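Local structure of M157 (Murid herpesvirus 1, 2NYK) at residues T20-R31 / T94-F105; S215-T223 / I228-S236. The protein serves as a viral, MHC class I-like ligand for Ly49 receptors on natural killer cells of the mouse. The protein carries 1 engineered substitution. One frame throughout, in Å; residues are numbered along the deposited sequence.

How the contacts relate
Contact 1 and contact 2 are both antiparallel strand pairs but belong to different sheets, with centres about 29 Å apart and nearest atoms about 13 Å apart. Contact 1 joins two long strands in the middle of the platform sheet, and half of its touching residues are buried. Contact 2 is a short hairpin whose strand 217-222 is an outermost strand of its sheet within the chain, so most of its residues are exposed. Chemistry follows setting. In 20-31 / 94-105, aromatic and aliphatic groups pack under helices while the other face holds a salt bridge. In 215-223 / 228-236, the backbone does most of the joining, helped by slight aliphatic contacts and, weakly, a water.

Contact 1: T20-R31 / T94-F105; sequences TFTMEFEVTVTR and TQRICVRYACLF
Phe25 and Tyr101 exchange backbone hydrogen bonds midway along two antiparallel strands, 21-30 and 96-105, neighbours within the sheet that floors the MHC class I-like platform. The face bearing Phe21, Met23, Phe25, Val27 and Val29 is apolar, as suits residues that pack against helices 71-90 and 157-173. The other face, bearing Thr22, Glu24, Glu26, Thr28 and Arg100, is mostly polar and partly exposed, although Glu24 is buried and its carboxylate is met by Thr22 OG1 and, weakly, by Asn43 N.

Arg100 joins Glu24 and Glu26 on this face. With CG trans to the backbone N (chi1 -177°) and its chain extended to NE, it reaches across the neighbouring strand. Its CB and CG pass Phe25 O (4.1 and 4.0 Å), and CD lies 3.9 Å from Glu26 OE2. CZ rests 3.7 Å from Glu24 CB, a methylene that sits over one guanidinium face toward the rim. NH1 forms a salt bridge with Glu26 OE2 at 2.8 Å, but its N-H is poorly aimed (129°) and the hydrogen bond is weak; the carboxylate stands nearly perpendicular to the guanidinium, at 86°. NH2 donates to a water 2.7 Å away in the guanidinium plane, which in turn gives a weak bond to Glu24 OE1. The charge of Arg100 probably helps both glutamates remain ionised.

On the apolar face Phe105, which also meets helix 157-173, packs against Met23 and Phe21. Met23 CB touches its ring edge at CE2 (3.4 Å), while Phe105 CD2 lies over a face of the Phe21 ring, 3.7 Å from Phe21 CE1.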
loop_
_atom_site.group_PDB
_atom_site.type_symbol
_atom_site.label_atom_id
_atom_site.label_comp_id
_atom_site.label_asym_id
_atom_site.label_seq_id
_atom_site.Cartn_x
_atom_site.Cartn_y
_atom_site.Cartn_z
ATOM N N THR A 20 -0.904 16.326 -4.235
ATOM C CA THR A 20 0.207 15.464 -4.628
ATOM C C THR A 20 0.151 14.107 -3.916
ATOM O O THR A 20 -0.174 14.018 -2.717
ATOM C CB THR A 20 1.575 16.172 -4.358
ATOM O OG1 THR A 20 1.663 17.346 -5.173
ATOM C CG2 THR A 20 2.771 15.256 -4.677
ATOM N N PHE A 21 0.436 13.048 -4.672
ATOM C CA PHE A 21 0.458 11.682 -4.133
ATOM C C PHE A 21 1.089 10.718 -5.125
ATOM O O PHE A 21 1.327 11.075 -6.263
ATOM C CB PHE A 21 -0.943 11.214 -3.710
ATOM C CG PHE A 21 -1.896 10.905 -4.865
ATOM C CD1 PHE A 21 -2.051 9.604 -5.327
ATOM C CD2 PHE A 21 -2.686 11.914 -5.429
ATOM C CE1 PHE A 21 -2.929 9.313 -6.380
ATOM C CE2 PHE A 21 -3.596 11.652 -6.446
ATOM C CZ PHE A 21 -3.729 10.337 -6.941
ATOM N N THR A 22 1.376 9.509 -4.669
ATOM C CA THR A 22 1.999 8.490 -5.504
ATOM C C THR A 22 1.059 7.293 -5.592
ATOM O O THR A 22 0.214 7.069 -4.705
ATOM C CB THR A 22 3.387 8.025 -4.936
ATOM O OG1 THR A 22 3.185 7.194 -3.782
ATOM C CG2 THR A 22 4.255 9.230 -4.533
ATOM N N MET A 23 1.183 6.559 -6.695
ATOM C CA MET A 23 0.462 5.331 -6.916
ATOM C C MET A 23 1.466 4.318 -7.434
ATOM O O MET A 23 2.352 4.657 -8.257
ATOM C CB MET A 23 -0.682 5.536 -7.910
ATOM C CG MET A 23 -1.628 4.331 -8.038
ATOM S SD MET A 23 -3.277 4.752 -8.764
ATOM C CE MET A 23 -3.430 6.460 -8.274
ATOM N N GLU A 24 1.357 3.086 -6.929
ATOM C CA GLU A 24 2.288 2.030 -7.307
ATOM C C GLU A 24 1.470 0.930 -7.909
ATOM O O GLU A 24 0.566 0.395 -7.259
ATOM C CB GLU A 24 3.066 1.541 -6.085
ATOM C CG GLU A 24 3.928 2.645 -5.344
ATOM C CD GLU A 24 3.115 3.636 -4.499
ATOM O OE1 GLU A 24 2.162 3.238 -3.804
ATOM O OE2 GLU A 24 3.425 4.843 -4.528
ATOM N N PHE A 25 1.767 0.604 -9.159
ATOM C CA PHE A 25 1.076 -0.452 -9.882
ATOM C C PHE A 25 2.039 -1.607 -9.977
ATOM O O PHE A 25 3.189 -1.421 -10.423
ATOM C CB PHE A 25 0.739 0.013 -11.308
ATOM C CG PHE A 25 -0.084 1.253 -11.377
ATOM C CD1 PHE A 25 -1.478 1.180 -11.357
ATOM C CD2 PHE A 25 0.534 2.508 -11.480
ATOM C CE1 PHE A 25 -2.250 2.331 -11.430
ATOM C CE2 PHE A 25 -0.204 3.656 -11.554
ATOM C CZ PHE A 25 -1.610 3.580 -11.556
ATOM N N GLU A 26 1.618 -2.798 -9.551
ATOM C CA GLU A 26 2.530 -3.924 -9.583
ATOM C C GLU A 26 1.869 -5.175 -10.157
ATOM O O GLU A 26 0.721 -5.480 -9.839
ATOM C CB GLU A 26 3.057 -4.201 -8.172
ATOM C CG GLU A 26 3.988 -5.406 -8.073
ATOM C CD GLU A 26 4.734 -5.425 -6.744
ATOM O OE1 GLU A 26 5.315 -6.462 -6.396
ATOM O OE2 GLU A 26 4.740 -4.406 -6.042
ATOM N N VAL A 27 2.598 -5.911 -10.990
ATOM C CA VAL A 27 2.081 -7.153 -11.531
ATOM C C VAL A 27 3.162 -8.213 -11.447
ATOM O O VAL A 27 4.316 -7.963 -11.800
ATOM C CB VAL A 27 1.619 -7.024 -13.017
ATOM C CG1 VAL A 27 1.120 -8.368 -13.541
ATOM C CG2 VAL A 27 0.519 -5.979 -13.147
ATOM N N THR A 28 2.767 -9.389 -10.964
ATOM C CA THR A 28 3.649 -10.535 -10.872
ATOM C C THR A 28 3.035 -11.682 -11.666
ATOM O O THR A 28 1.838 -11.959 -11.550
ATOM C CB THR A 28 3.866 -10.959 -9.407
ATOM O OG1 THR A 28 4.453 -9.868 -8.683
ATOM C CG2 THR A 28 4.780 -12.157 -9.334
ATOM N N VAL A 29 3.851 -12.303 -12.509
ATOM C CA VAL A 29 3.454 -13.485 -13.265
ATOM C C VAL A 29 4.459 -14.614 -12.963
ATOM O O VAL A 29 5.668 -14.399 -12.999
ATOM C CB VAL A 29 3.402 -13.171 -14.780
ATOM C CG1 VAL A 29 3.338 -14.436 -15.595
ATOM C CG2 VAL A 29 2.204 -12.280 -15.107
ATOM N N THR A 30 3.954 -15.799 -12.633
ATOM C CA THR A 30 4.823 -16.948 -12.329
ATOM C C THR A 30 4.500 -18.099 -13.271
ATOM O O THR A 30 3.350 -18.257 -13.676
ATOM C CB THR A 30 4.681 -17.432 -10.851
ATOM O OG1 THR A 30 4.803 -16.324 -9.954
ATOM C CG2 THR A 30 5.752 -18.470 -10.492
ATOM N N ARG A 31 5.524 -18.877 -13.637
ATOM C CA ARG A 31 5.331 -20.160 -14.346
ATOM C C ARG A 31 4.532 -21.117 -13.468
ATOM O O ARG A 31 4.953 -21.441 -12.342
ATOM C CB ARG A 31 6.680 -20.798 -14.706
ATOM C CG ARG A 31 7.468 -20.048 -15.764
ATOM C CD ARG A 31 7.302 -20.673 -17.163
ATOM N NE ARG A 31 8.028 -19.900 -18.176
ATOM C CZ ARG A 31 9.335 -19.628 -18.127
ATOM N NH1 ARG A 31 10.074 -20.055 -17.105
ATOM N NH2 ARG A 31 9.902 -18.916 -19.090
ATOM N N THR A 94 14.061 -17.997 -15.718
ATOM C CA THR A 94 13.270 -17.458 -14.615
ATOM C C THR A 94 11.915 -18.153 -14.501
ATOM O O THR A 94 11.279 -18.468 -15.502
ATOM C CB THR A 94 13.109 -15.897 -14.699
ATOM O OG1 THR A 94 12.602 -15.398 -13.454
ATOM C CG2 THR A 94 12.182 -15.466 -15.836
ATOM N N GLN A 95 11.492 -18.390 -13.266
ATOM C CA GLN A 95 10.197 -18.990 -12.982
ATOM C C GLN A 95 9.134 -17.928 -12.742
ATOM O O GLN A 95 7.942 -18.238 -12.693
ATOM C CB GLN A 95 10.294 -19.918 -11.768
ATOM C CG GLN A 95 11.040 -21.217 -12.049
ATOM C CD GLN A 95 10.414 -22.013 -13.188
ATOM O OE1 GLN A 95 9.262 -22.458 -13.101
ATOM N NE2 GLN A 95 11.169 -22.185 -14.268
ATOM N N ARG A 96 9.571 -16.677 -12.594
ATOM C CA ARG A 96 8.652 -15.576 -12.351
ATOM C C ARG A 96 9.181 -14.225 -12.823
ATOM O O ARG A 96 10.387 -14.015 -12.963
ATOM C CB ARG A 96 8.258 -15.512 -10.868
ATOM C CG ARG A 96 9.434 -15.390 -9.920
ATOM C CD ARG A 96 9.167 -16.133 -8.592
ATOM N NE ARG A 96 7.852 -15.824 -8.016
ATOM C CZ ARG A 96 7.480 -14.620 -7.576
ATOM N NH1 ARG A 96 8.313 -13.586 -7.653
ATOM N NH2 ARG A 96 6.266 -14.449 -7.064
ATOM N N ILE A 97 8.258 -13.305 -13.066
ATOM C CA ILE A 97 8.630 -11.943 -13.440
ATOM C C ILE A 97 7.664 -10.956 -12.784
ATOM O O ILE A 97 6.458 -11.194 -12.717
ATOM C CB ILE A 97 8.648 -11.745 -14.973
ATOM C CG1 ILE A 97 9.132 -10.340 -15.338
ATOM C CG2 ILE A 97 7.260 -12.017 -15.569
ATOM C CD1 ILE A 97 9.431 -10.158 -16.802
ATOM N N CYS A 98 8.217 -9.861 -12.292
ATOM C CA CYS A 98 7.410 -8.829 -11.688
ATOM C C CYS A 98 7.768 -7.474 -12.286
ATOM O O CYS A 98 8.936 -7.205 -12.589
ATOM C CB CYS A 98 7.608 -8.850 -10.175
ATOM S SG CYS A 98 6.628 -7.629 -9.302
ATOM N N VAL A 99 6.749 -6.632 -12.469
ATOM C CA VAL A 99 6.956 -5.249 -12.890
ATOM C C VAL A 99 6.265 -4.325 -11.891
ATOM O O VAL A 99 5.170 -4.633 -11.426
ATOM C CB VAL A 99 6.485 -4.988 -14.347
ATOM C CG1 VAL A 99 4.954 -5.265 -14.520
ATOM C CG2 VAL A 99 6.826 -3.572 -14.795
ATOM N N ARG A 100 6.913 -3.206 -11.564
ATOM C CA ARG A 100 6.346 -2.219 -10.650
ATOM C C ARG A 100 6.529 -0.791 -11.162
ATOM O O ARG A 100 7.651 -0.370 -11.410
ATOM C CB ARG A 100 7.012 -2.343 -9.272
ATOM C CG ARG A 100 6.450 -1.398 -8.192
ATOM C CD ARG A 100 7.302 -1.545 -6.894
ATOM N NE ARG A 100 6.890 -0.618 -5.829
ATOM C CZ ARG A 100 5.772 -0.738 -5.101
ATOM N NH1 ARG A 100 4.924 -1.739 -5.312
ATOM N NH2 ARG A 100 5.485 0.152 -4.160
ATOM N N TYR A 101 5.426 -0.058 -11.310
ATOM C CA TYR A 101 5.487 1.349 -11.698
ATOM C C TYR A 101 5.198 2.140 -10.446
ATOM O O TYR A 101 4.097 2.044 -9.884
ATOM C CB TYR A 101 4.448 1.684 -12.760
ATOM C CG TYR A 101 4.799 1.211 -14.165
ATOM C CD1 TYR A 101 4.804 -0.145 -14.489
ATOM C CD2 TYR A 101 5.154 2.131 -15.155
ATOM C CE1 TYR A 101 5.151 -0.585 -15.771
ATOM C CE2 TYR A 101 5.497 1.700 -16.452
ATOM C CZ TYR A 101 5.487 0.352 -16.737
ATOM O OH TYR A 101 5.823 -0.078 -18.003
ATOM N N ALA A 102 6.187 2.888 -9.989
ATOM C CA ALA A 102 6.030 3.717 -8.806
ATOM C C ALA A 102 5.973 5.152 -9.320
ATOM O O ALA A 102 7.001 5.729 -9.751
ATOM C CB ALA A 102 7.208 3.495 -7.865
ATOM N N CYS A 103 4.765 5.712 -9.297
ATOM C CA CYS A 103 4.492 6.991 -9.964
ATOM C C CYS A 103 4.120 8.117 -8.996
ATOM O O CYS A 103 3.304 7.923 -8.089
ATOM C CB CYS A 103 3.362 6.814 -10.983
ATOM S SG CYS A 103 3.704 5.582 -12.243
ATOM N N LEU A 104 4.719 9.282 -9.216
ATOM C CA LEU A 104 4.407 10.476 -8.469
ATOM C C LEU A 104 3.524 11.361 -9.321
ATOM O O LEU A 104 3.895 11.703 -10.439
ATOM C CB LEU A 104 5.695 11.233 -8.121
ATOM C CG LEU A 104 5.606 12.647 -7.523
ATOM C CD1 LEU A 104 4.916 12.677 -6.152
ATOM C CD2 LEU A 104 7.008 13.257 -7.420
ATOM N N PHE A 105 2.367 11.737 -8.785
ATOM C CA PHE A 105 1.438 12.611 -9.490
ATOM C C PHE A 105 1.598 14.021 -8.961
ATOM O O PHE A 105 1.093 14.344 -7.893
ATOM C CB PHE A 105 -0.005 12.128 -9.331
ATOM C CG PHE A 105 -0.262 10.788 -9.953
ATOM C CD1 PHE A 105 -0.267 10.639 -11.321
ATOM C CD2 PHE A 105 -0.476 9.672 -9.173
ATOM C CE1 PHE A 105 -0.484 9.399 -11.912
ATOM C CE2 PHE A 105 -0.696 8.418 -9.759
ATOM C CZ PHE A 105 -0.706 8.282 -11.130
HETATM O O HOH W 1 3.488 0.580 -2.336
#

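Contact 2: S215-T223 / I228-S236; sequences SAIVTDEST and ILTVKAPGS
Thr219 and Thr230 bond to each other through both backbone N-H groups, Thr219 N reaching Thr230 O at 2.7 Å. The pairs Ile217–Lys232 and Glu221–Ile228 repeat this exchange, making a regular antiparallel beta hairpin. Ile217, Val218, Thr219, Ile228, Thr230 and Val231 are beta-branched, a shape that favours extended backbone.

Side-chain contacts are slighter. Val231 CG2, trans to its backbone N, lies 4.2 Å from Ala216 CB. Leu229 CD1 runs alongside the Asp220 carboxylate, 3.7 Å from OD1. On the face with Ile217 and Lys232, Ile217 CB meets Lys232 CG at 4.1 Å, aliphatic carbon against aliphatic carbon.

One shell out, a water sits 2.6 Å from Ile228 O, to which it can donate, and 2.7 Å from Thr230 OG1; Glu221 OE2 is a weaker, more distant partner. Asp220 is held at its polar end by a salt bridge from OD1 to Arg45.

The hairpin forms one edge of a sheet in what is probably the immunoglobulin-like, alpha3-type domain. Within the chain strand 217-222 is an outermost strand, while 228-233 is bonded on its other side to strand 192-198, and Leu229 and Val231 pack against Val206 of strand 204-208.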
loop_
_atom_site.group_PDB
_atom_site.type_symbol
_atom_site.label_atom_id
_atom_site.label_comp_id
_atom_site.label_asym_id
_atom_site.label_seq_id
_atom_site.Cartn_x
_atom_site.Cartn_y
_atom_site.Cartn_z
ATOM N N SER A 215 13.108 -11.221 23.139
ATOM C CA SER A 215 12.447 -12.239 22.326
ATOM C C SER A 215 10.957 -11.934 22.147
ATOM O O SER A 215 10.186 -11.983 23.102
ATOM C CB SER A 215 12.608 -13.614 22.972
ATOM O OG SER A 215 11.976 -14.621 22.186
ATOM N N ALA A 216 10.549 -11.629 20.923
ATOM C CA ALA A 216 9.145 -11.301 20.669
ATOM C C ALA A 216 8.575 -12.038 19.471
ATOM O O ALA A 216 9.313 -12.516 18.603
ATOM C CB ALA A 216 8.965 -9.792 20.496
ATOM N N ILE A 217 7.249 -12.134 19.445
ATOM C CA ILE A 217 6.545 -12.606 18.265
ATOM C C ILE A 217 5.740 -11.441 17.690
ATOM O O ILE A 217 4.906 -10.843 18.395
ATOM C CB ILE A 217 5.608 -13.794 18.570
ATOM C CG1 ILE A 217 6.404 -14.960 19.146
ATOM C CG2 ILE A 217 4.884 -14.229 17.293
ATOM C CD1 ILE A 217 5.540 -16.091 19.651
ATOM N N VAL A 218 6.000 -11.141 16.418
ATOM C CA VAL A 218 5.308 -10.085 15.693
ATOM C C VAL A 218 4.478 -10.624 14.530
ATOM O O VAL A 218 4.992 -11.318 13.654
ATOM C CB VAL A 218 6.277 -9.018 15.153
ATOM C CG1 VAL A 218 5.477 -7.822 14.606
ATOM C CG2 VAL A 218 7.234 -8.563 16.246
ATOM N N THR A 219 3.195 -10.278 14.523
ATOM C CA THR A 219 2.285 -10.691 13.461
ATOM C C THR A 219 1.761 -9.455 12.709
ATOM O O THR A 219 1.389 -8.452 13.313
ATOM C CB THR A 219 1.102 -11.515 14.027
ATOM O OG1 THR A 219 1.622 -12.662 14.720
ATOM C CG2 THR A 219 0.201 -11.996 12.891
ATOM N N ASP A 220 1.770 -9.534 11.391
ATOM C CA ASP A 220 1.320 -8.454 10.538
ATOM C C ASP A 220 0.233 -9.043 9.657
ATOM O O ASP A 220 0.523 -9.758 8.702
ATOM C CB ASP A 220 2.502 -7.936 9.703
ATOM C CG ASP A 220 2.144 -6.737 8.825
ATOM O OD1 ASP A 220 1.015 -6.676 8.287
ATOM O OD2 ASP A 220 3.029 -5.866 8.651
ATOM N N GLU A 221 -1.019 -8.779 10.014
ATOM C CA GLU A 221 -2.161 -9.192 9.205
ATOM C C GLU A 221 -2.737 -7.962 8.508
ATOM O O GLU A 221 -2.913 -6.908 9.122
ATOM C CB GLU A 221 -3.227 -9.837 10.086
ATOM C CG GLU A 221 -2.840 -11.197 10.651
ATOM C CD GLU A 221 -3.726 -11.639 11.802
ATOM O OE1 GLU A 221 -3.787 -12.864 12.065
ATOM O OE2 GLU A 221 -4.351 -10.767 12.450
ATOM N N SER A 222 -3.021 -8.082 7.224
ATOM C CA SER A 222 -3.529 -6.943 6.485
ATOM C C SER A 222 -4.497 -7.387 5.403
ATOM O O SER A 222 -4.382 -8.491 4.856
ATOM C CB SER A 222 -2.385 -6.131 5.875
ATOM O OG SER A 222 -1.805 -6.796 4.766
ATOM N N THR A 223 -5.467 -6.525 5.145
ATOM C CA THR A 223 -6.415 -6.677 4.048
ATOM C C THR A 223 -6.406 -5.325 3.328
ATOM O O THR A 223 -5.761 -4.394 3.789
ATOM C CB THR A 223 -7.847 -6.985 4.570
ATOM O OG1 THR A 223 -8.313 -5.869 5.337
ATOM C CG2 THR A 223 -7.849 -8.226 5.452
ATOM N N ILE A 228 -3.548 -5.111 11.008
ATOM C CA ILE A 228 -3.548 -5.484 12.401
ATOM C C ILE A 228 -2.171 -6.038 12.714
ATOM O O ILE A 228 -1.780 -7.117 12.226
ATOM C CB ILE A 228 -4.681 -6.486 12.746
ATOM C CG1 ILE A 228 -6.056 -5.890 12.360
ATOM C CG2 ILE A 228 -4.601 -6.888 14.233
ATOM C CD1 ILE A 228 -7.243 -6.811 12.613
ATOM N N LEU A 229 -1.425 -5.272 13.513
ATOM C CA LEU A 229 -0.083 -5.672 13.909
ATOM C C LEU A 229 -0.052 -6.022 15.390
ATOM O O LEU A 229 -0.427 -5.210 16.250
ATOM C CB LEU A 229 0.944 -4.581 13.563
ATOM C CG LEU A 229 1.510 -4.535 12.135
ATOM C CD1 LEU A 229 0.446 -4.292 11.020
ATOM C CD2 LEU A 229 2.589 -3.451 12.082
ATOM N N THR A 230 0.356 -7.256 15.675
ATOM C CA THR A 230 0.360 -7.788 17.035
ATOM C C THR A 230 1.799 -8.120 17.435
ATOM O O THR A 230 2.532 -8.722 16.662
ATOM C CB THR A 230 -0.483 -9.084 17.125
ATOM O OG1 THR A 230 -1.814 -8.851 16.639
ATOM C CG2 THR A 230 -0.537 -9.627 18.560
ATOM N N VAL A 231 2.192 -7.695 18.635
ATOM C CA VAL A 231 3.489 -8.017 19.211
ATOM C C VAL A 231 3.249 -8.607 20.596
ATOM O O VAL A 231 2.660 -7.959 21.483
ATOM C CB VAL A 231 4.461 -6.796 19.285
ATOM C CG1 VAL A 231 3.813 -5.630 19.955
ATOM C CG2 VAL A 231 5.742 -7.157 20.059
ATOM N N LYS A 232 3.666 -9.857 20.761
ATOM C CA LYS A 232 3.612 -10.492 22.061
ATOM C C LYS A 232 4.972 -10.983 22.490
ATOM O O LYS A 232 5.769 -11.479 21.677
ATOM C CB LYS A 232 2.545 -11.586 22.148
ATOM C CG LYS A 232 2.615 -12.686 21.130
ATOM C CD LYS A 232 1.224 -13.363 21.043
ATOM C CE LYS A 232 1.363 -14.677 20.211
ATOM N NZ LYS A 232 -0.029 -15.274 20.062
ATOM N N ALA A 233 5.239 -10.793 23.781
ATOM C CA ALA A 233 6.490 -11.206 24.371
ATOM C C ALA A 233 6.143 -12.017 25.612
ATOM O O ALA A 233 5.697 -11.452 26.615
ATOM C CB ALA A 233 7.333 -9.999 24.706
ATOM N N PRO A 234 6.285 -13.356 25.519
ATOM C CA PRO A 234 6.010 -14.243 26.645
ATOM C C PRO A 234 7.002 -13.972 27.768
ATOM O O PRO A 234 8.199 -13.734 27.495
ATOM C CB PRO A 234 6.235 -15.647 26.056
ATOM C CG PRO A 234 7.172 -15.423 24.894
ATOM C CD PRO A 234 6.732 -14.106 24.325
ATOM N N GLY A 235 6.510 -13.989 29.013
ATOM C CA GLY A 235 7.369 -13.752 30.172
ATOM C C GLY A 235 7.950 -12.349 30.180
ATOM O O GLY A 235 9.002 -12.105 30.779
ATOM N N SER A 236 7.268 -11.433 29.493
ATOM C CA SER A 236 7.623 -10.016 29.499
ATOM C C SER A 236 6.745 -9.237 30.471
ATOM O O SER A 236 5.526 -9.536 30.609
ATOM C CB SER A 236 7.479 -9.422 28.098
ATOM O OG SER A 236 7.499 -7.991 28.123
HETATM O O HOH W 2 -1.849 -9.115 13.961
#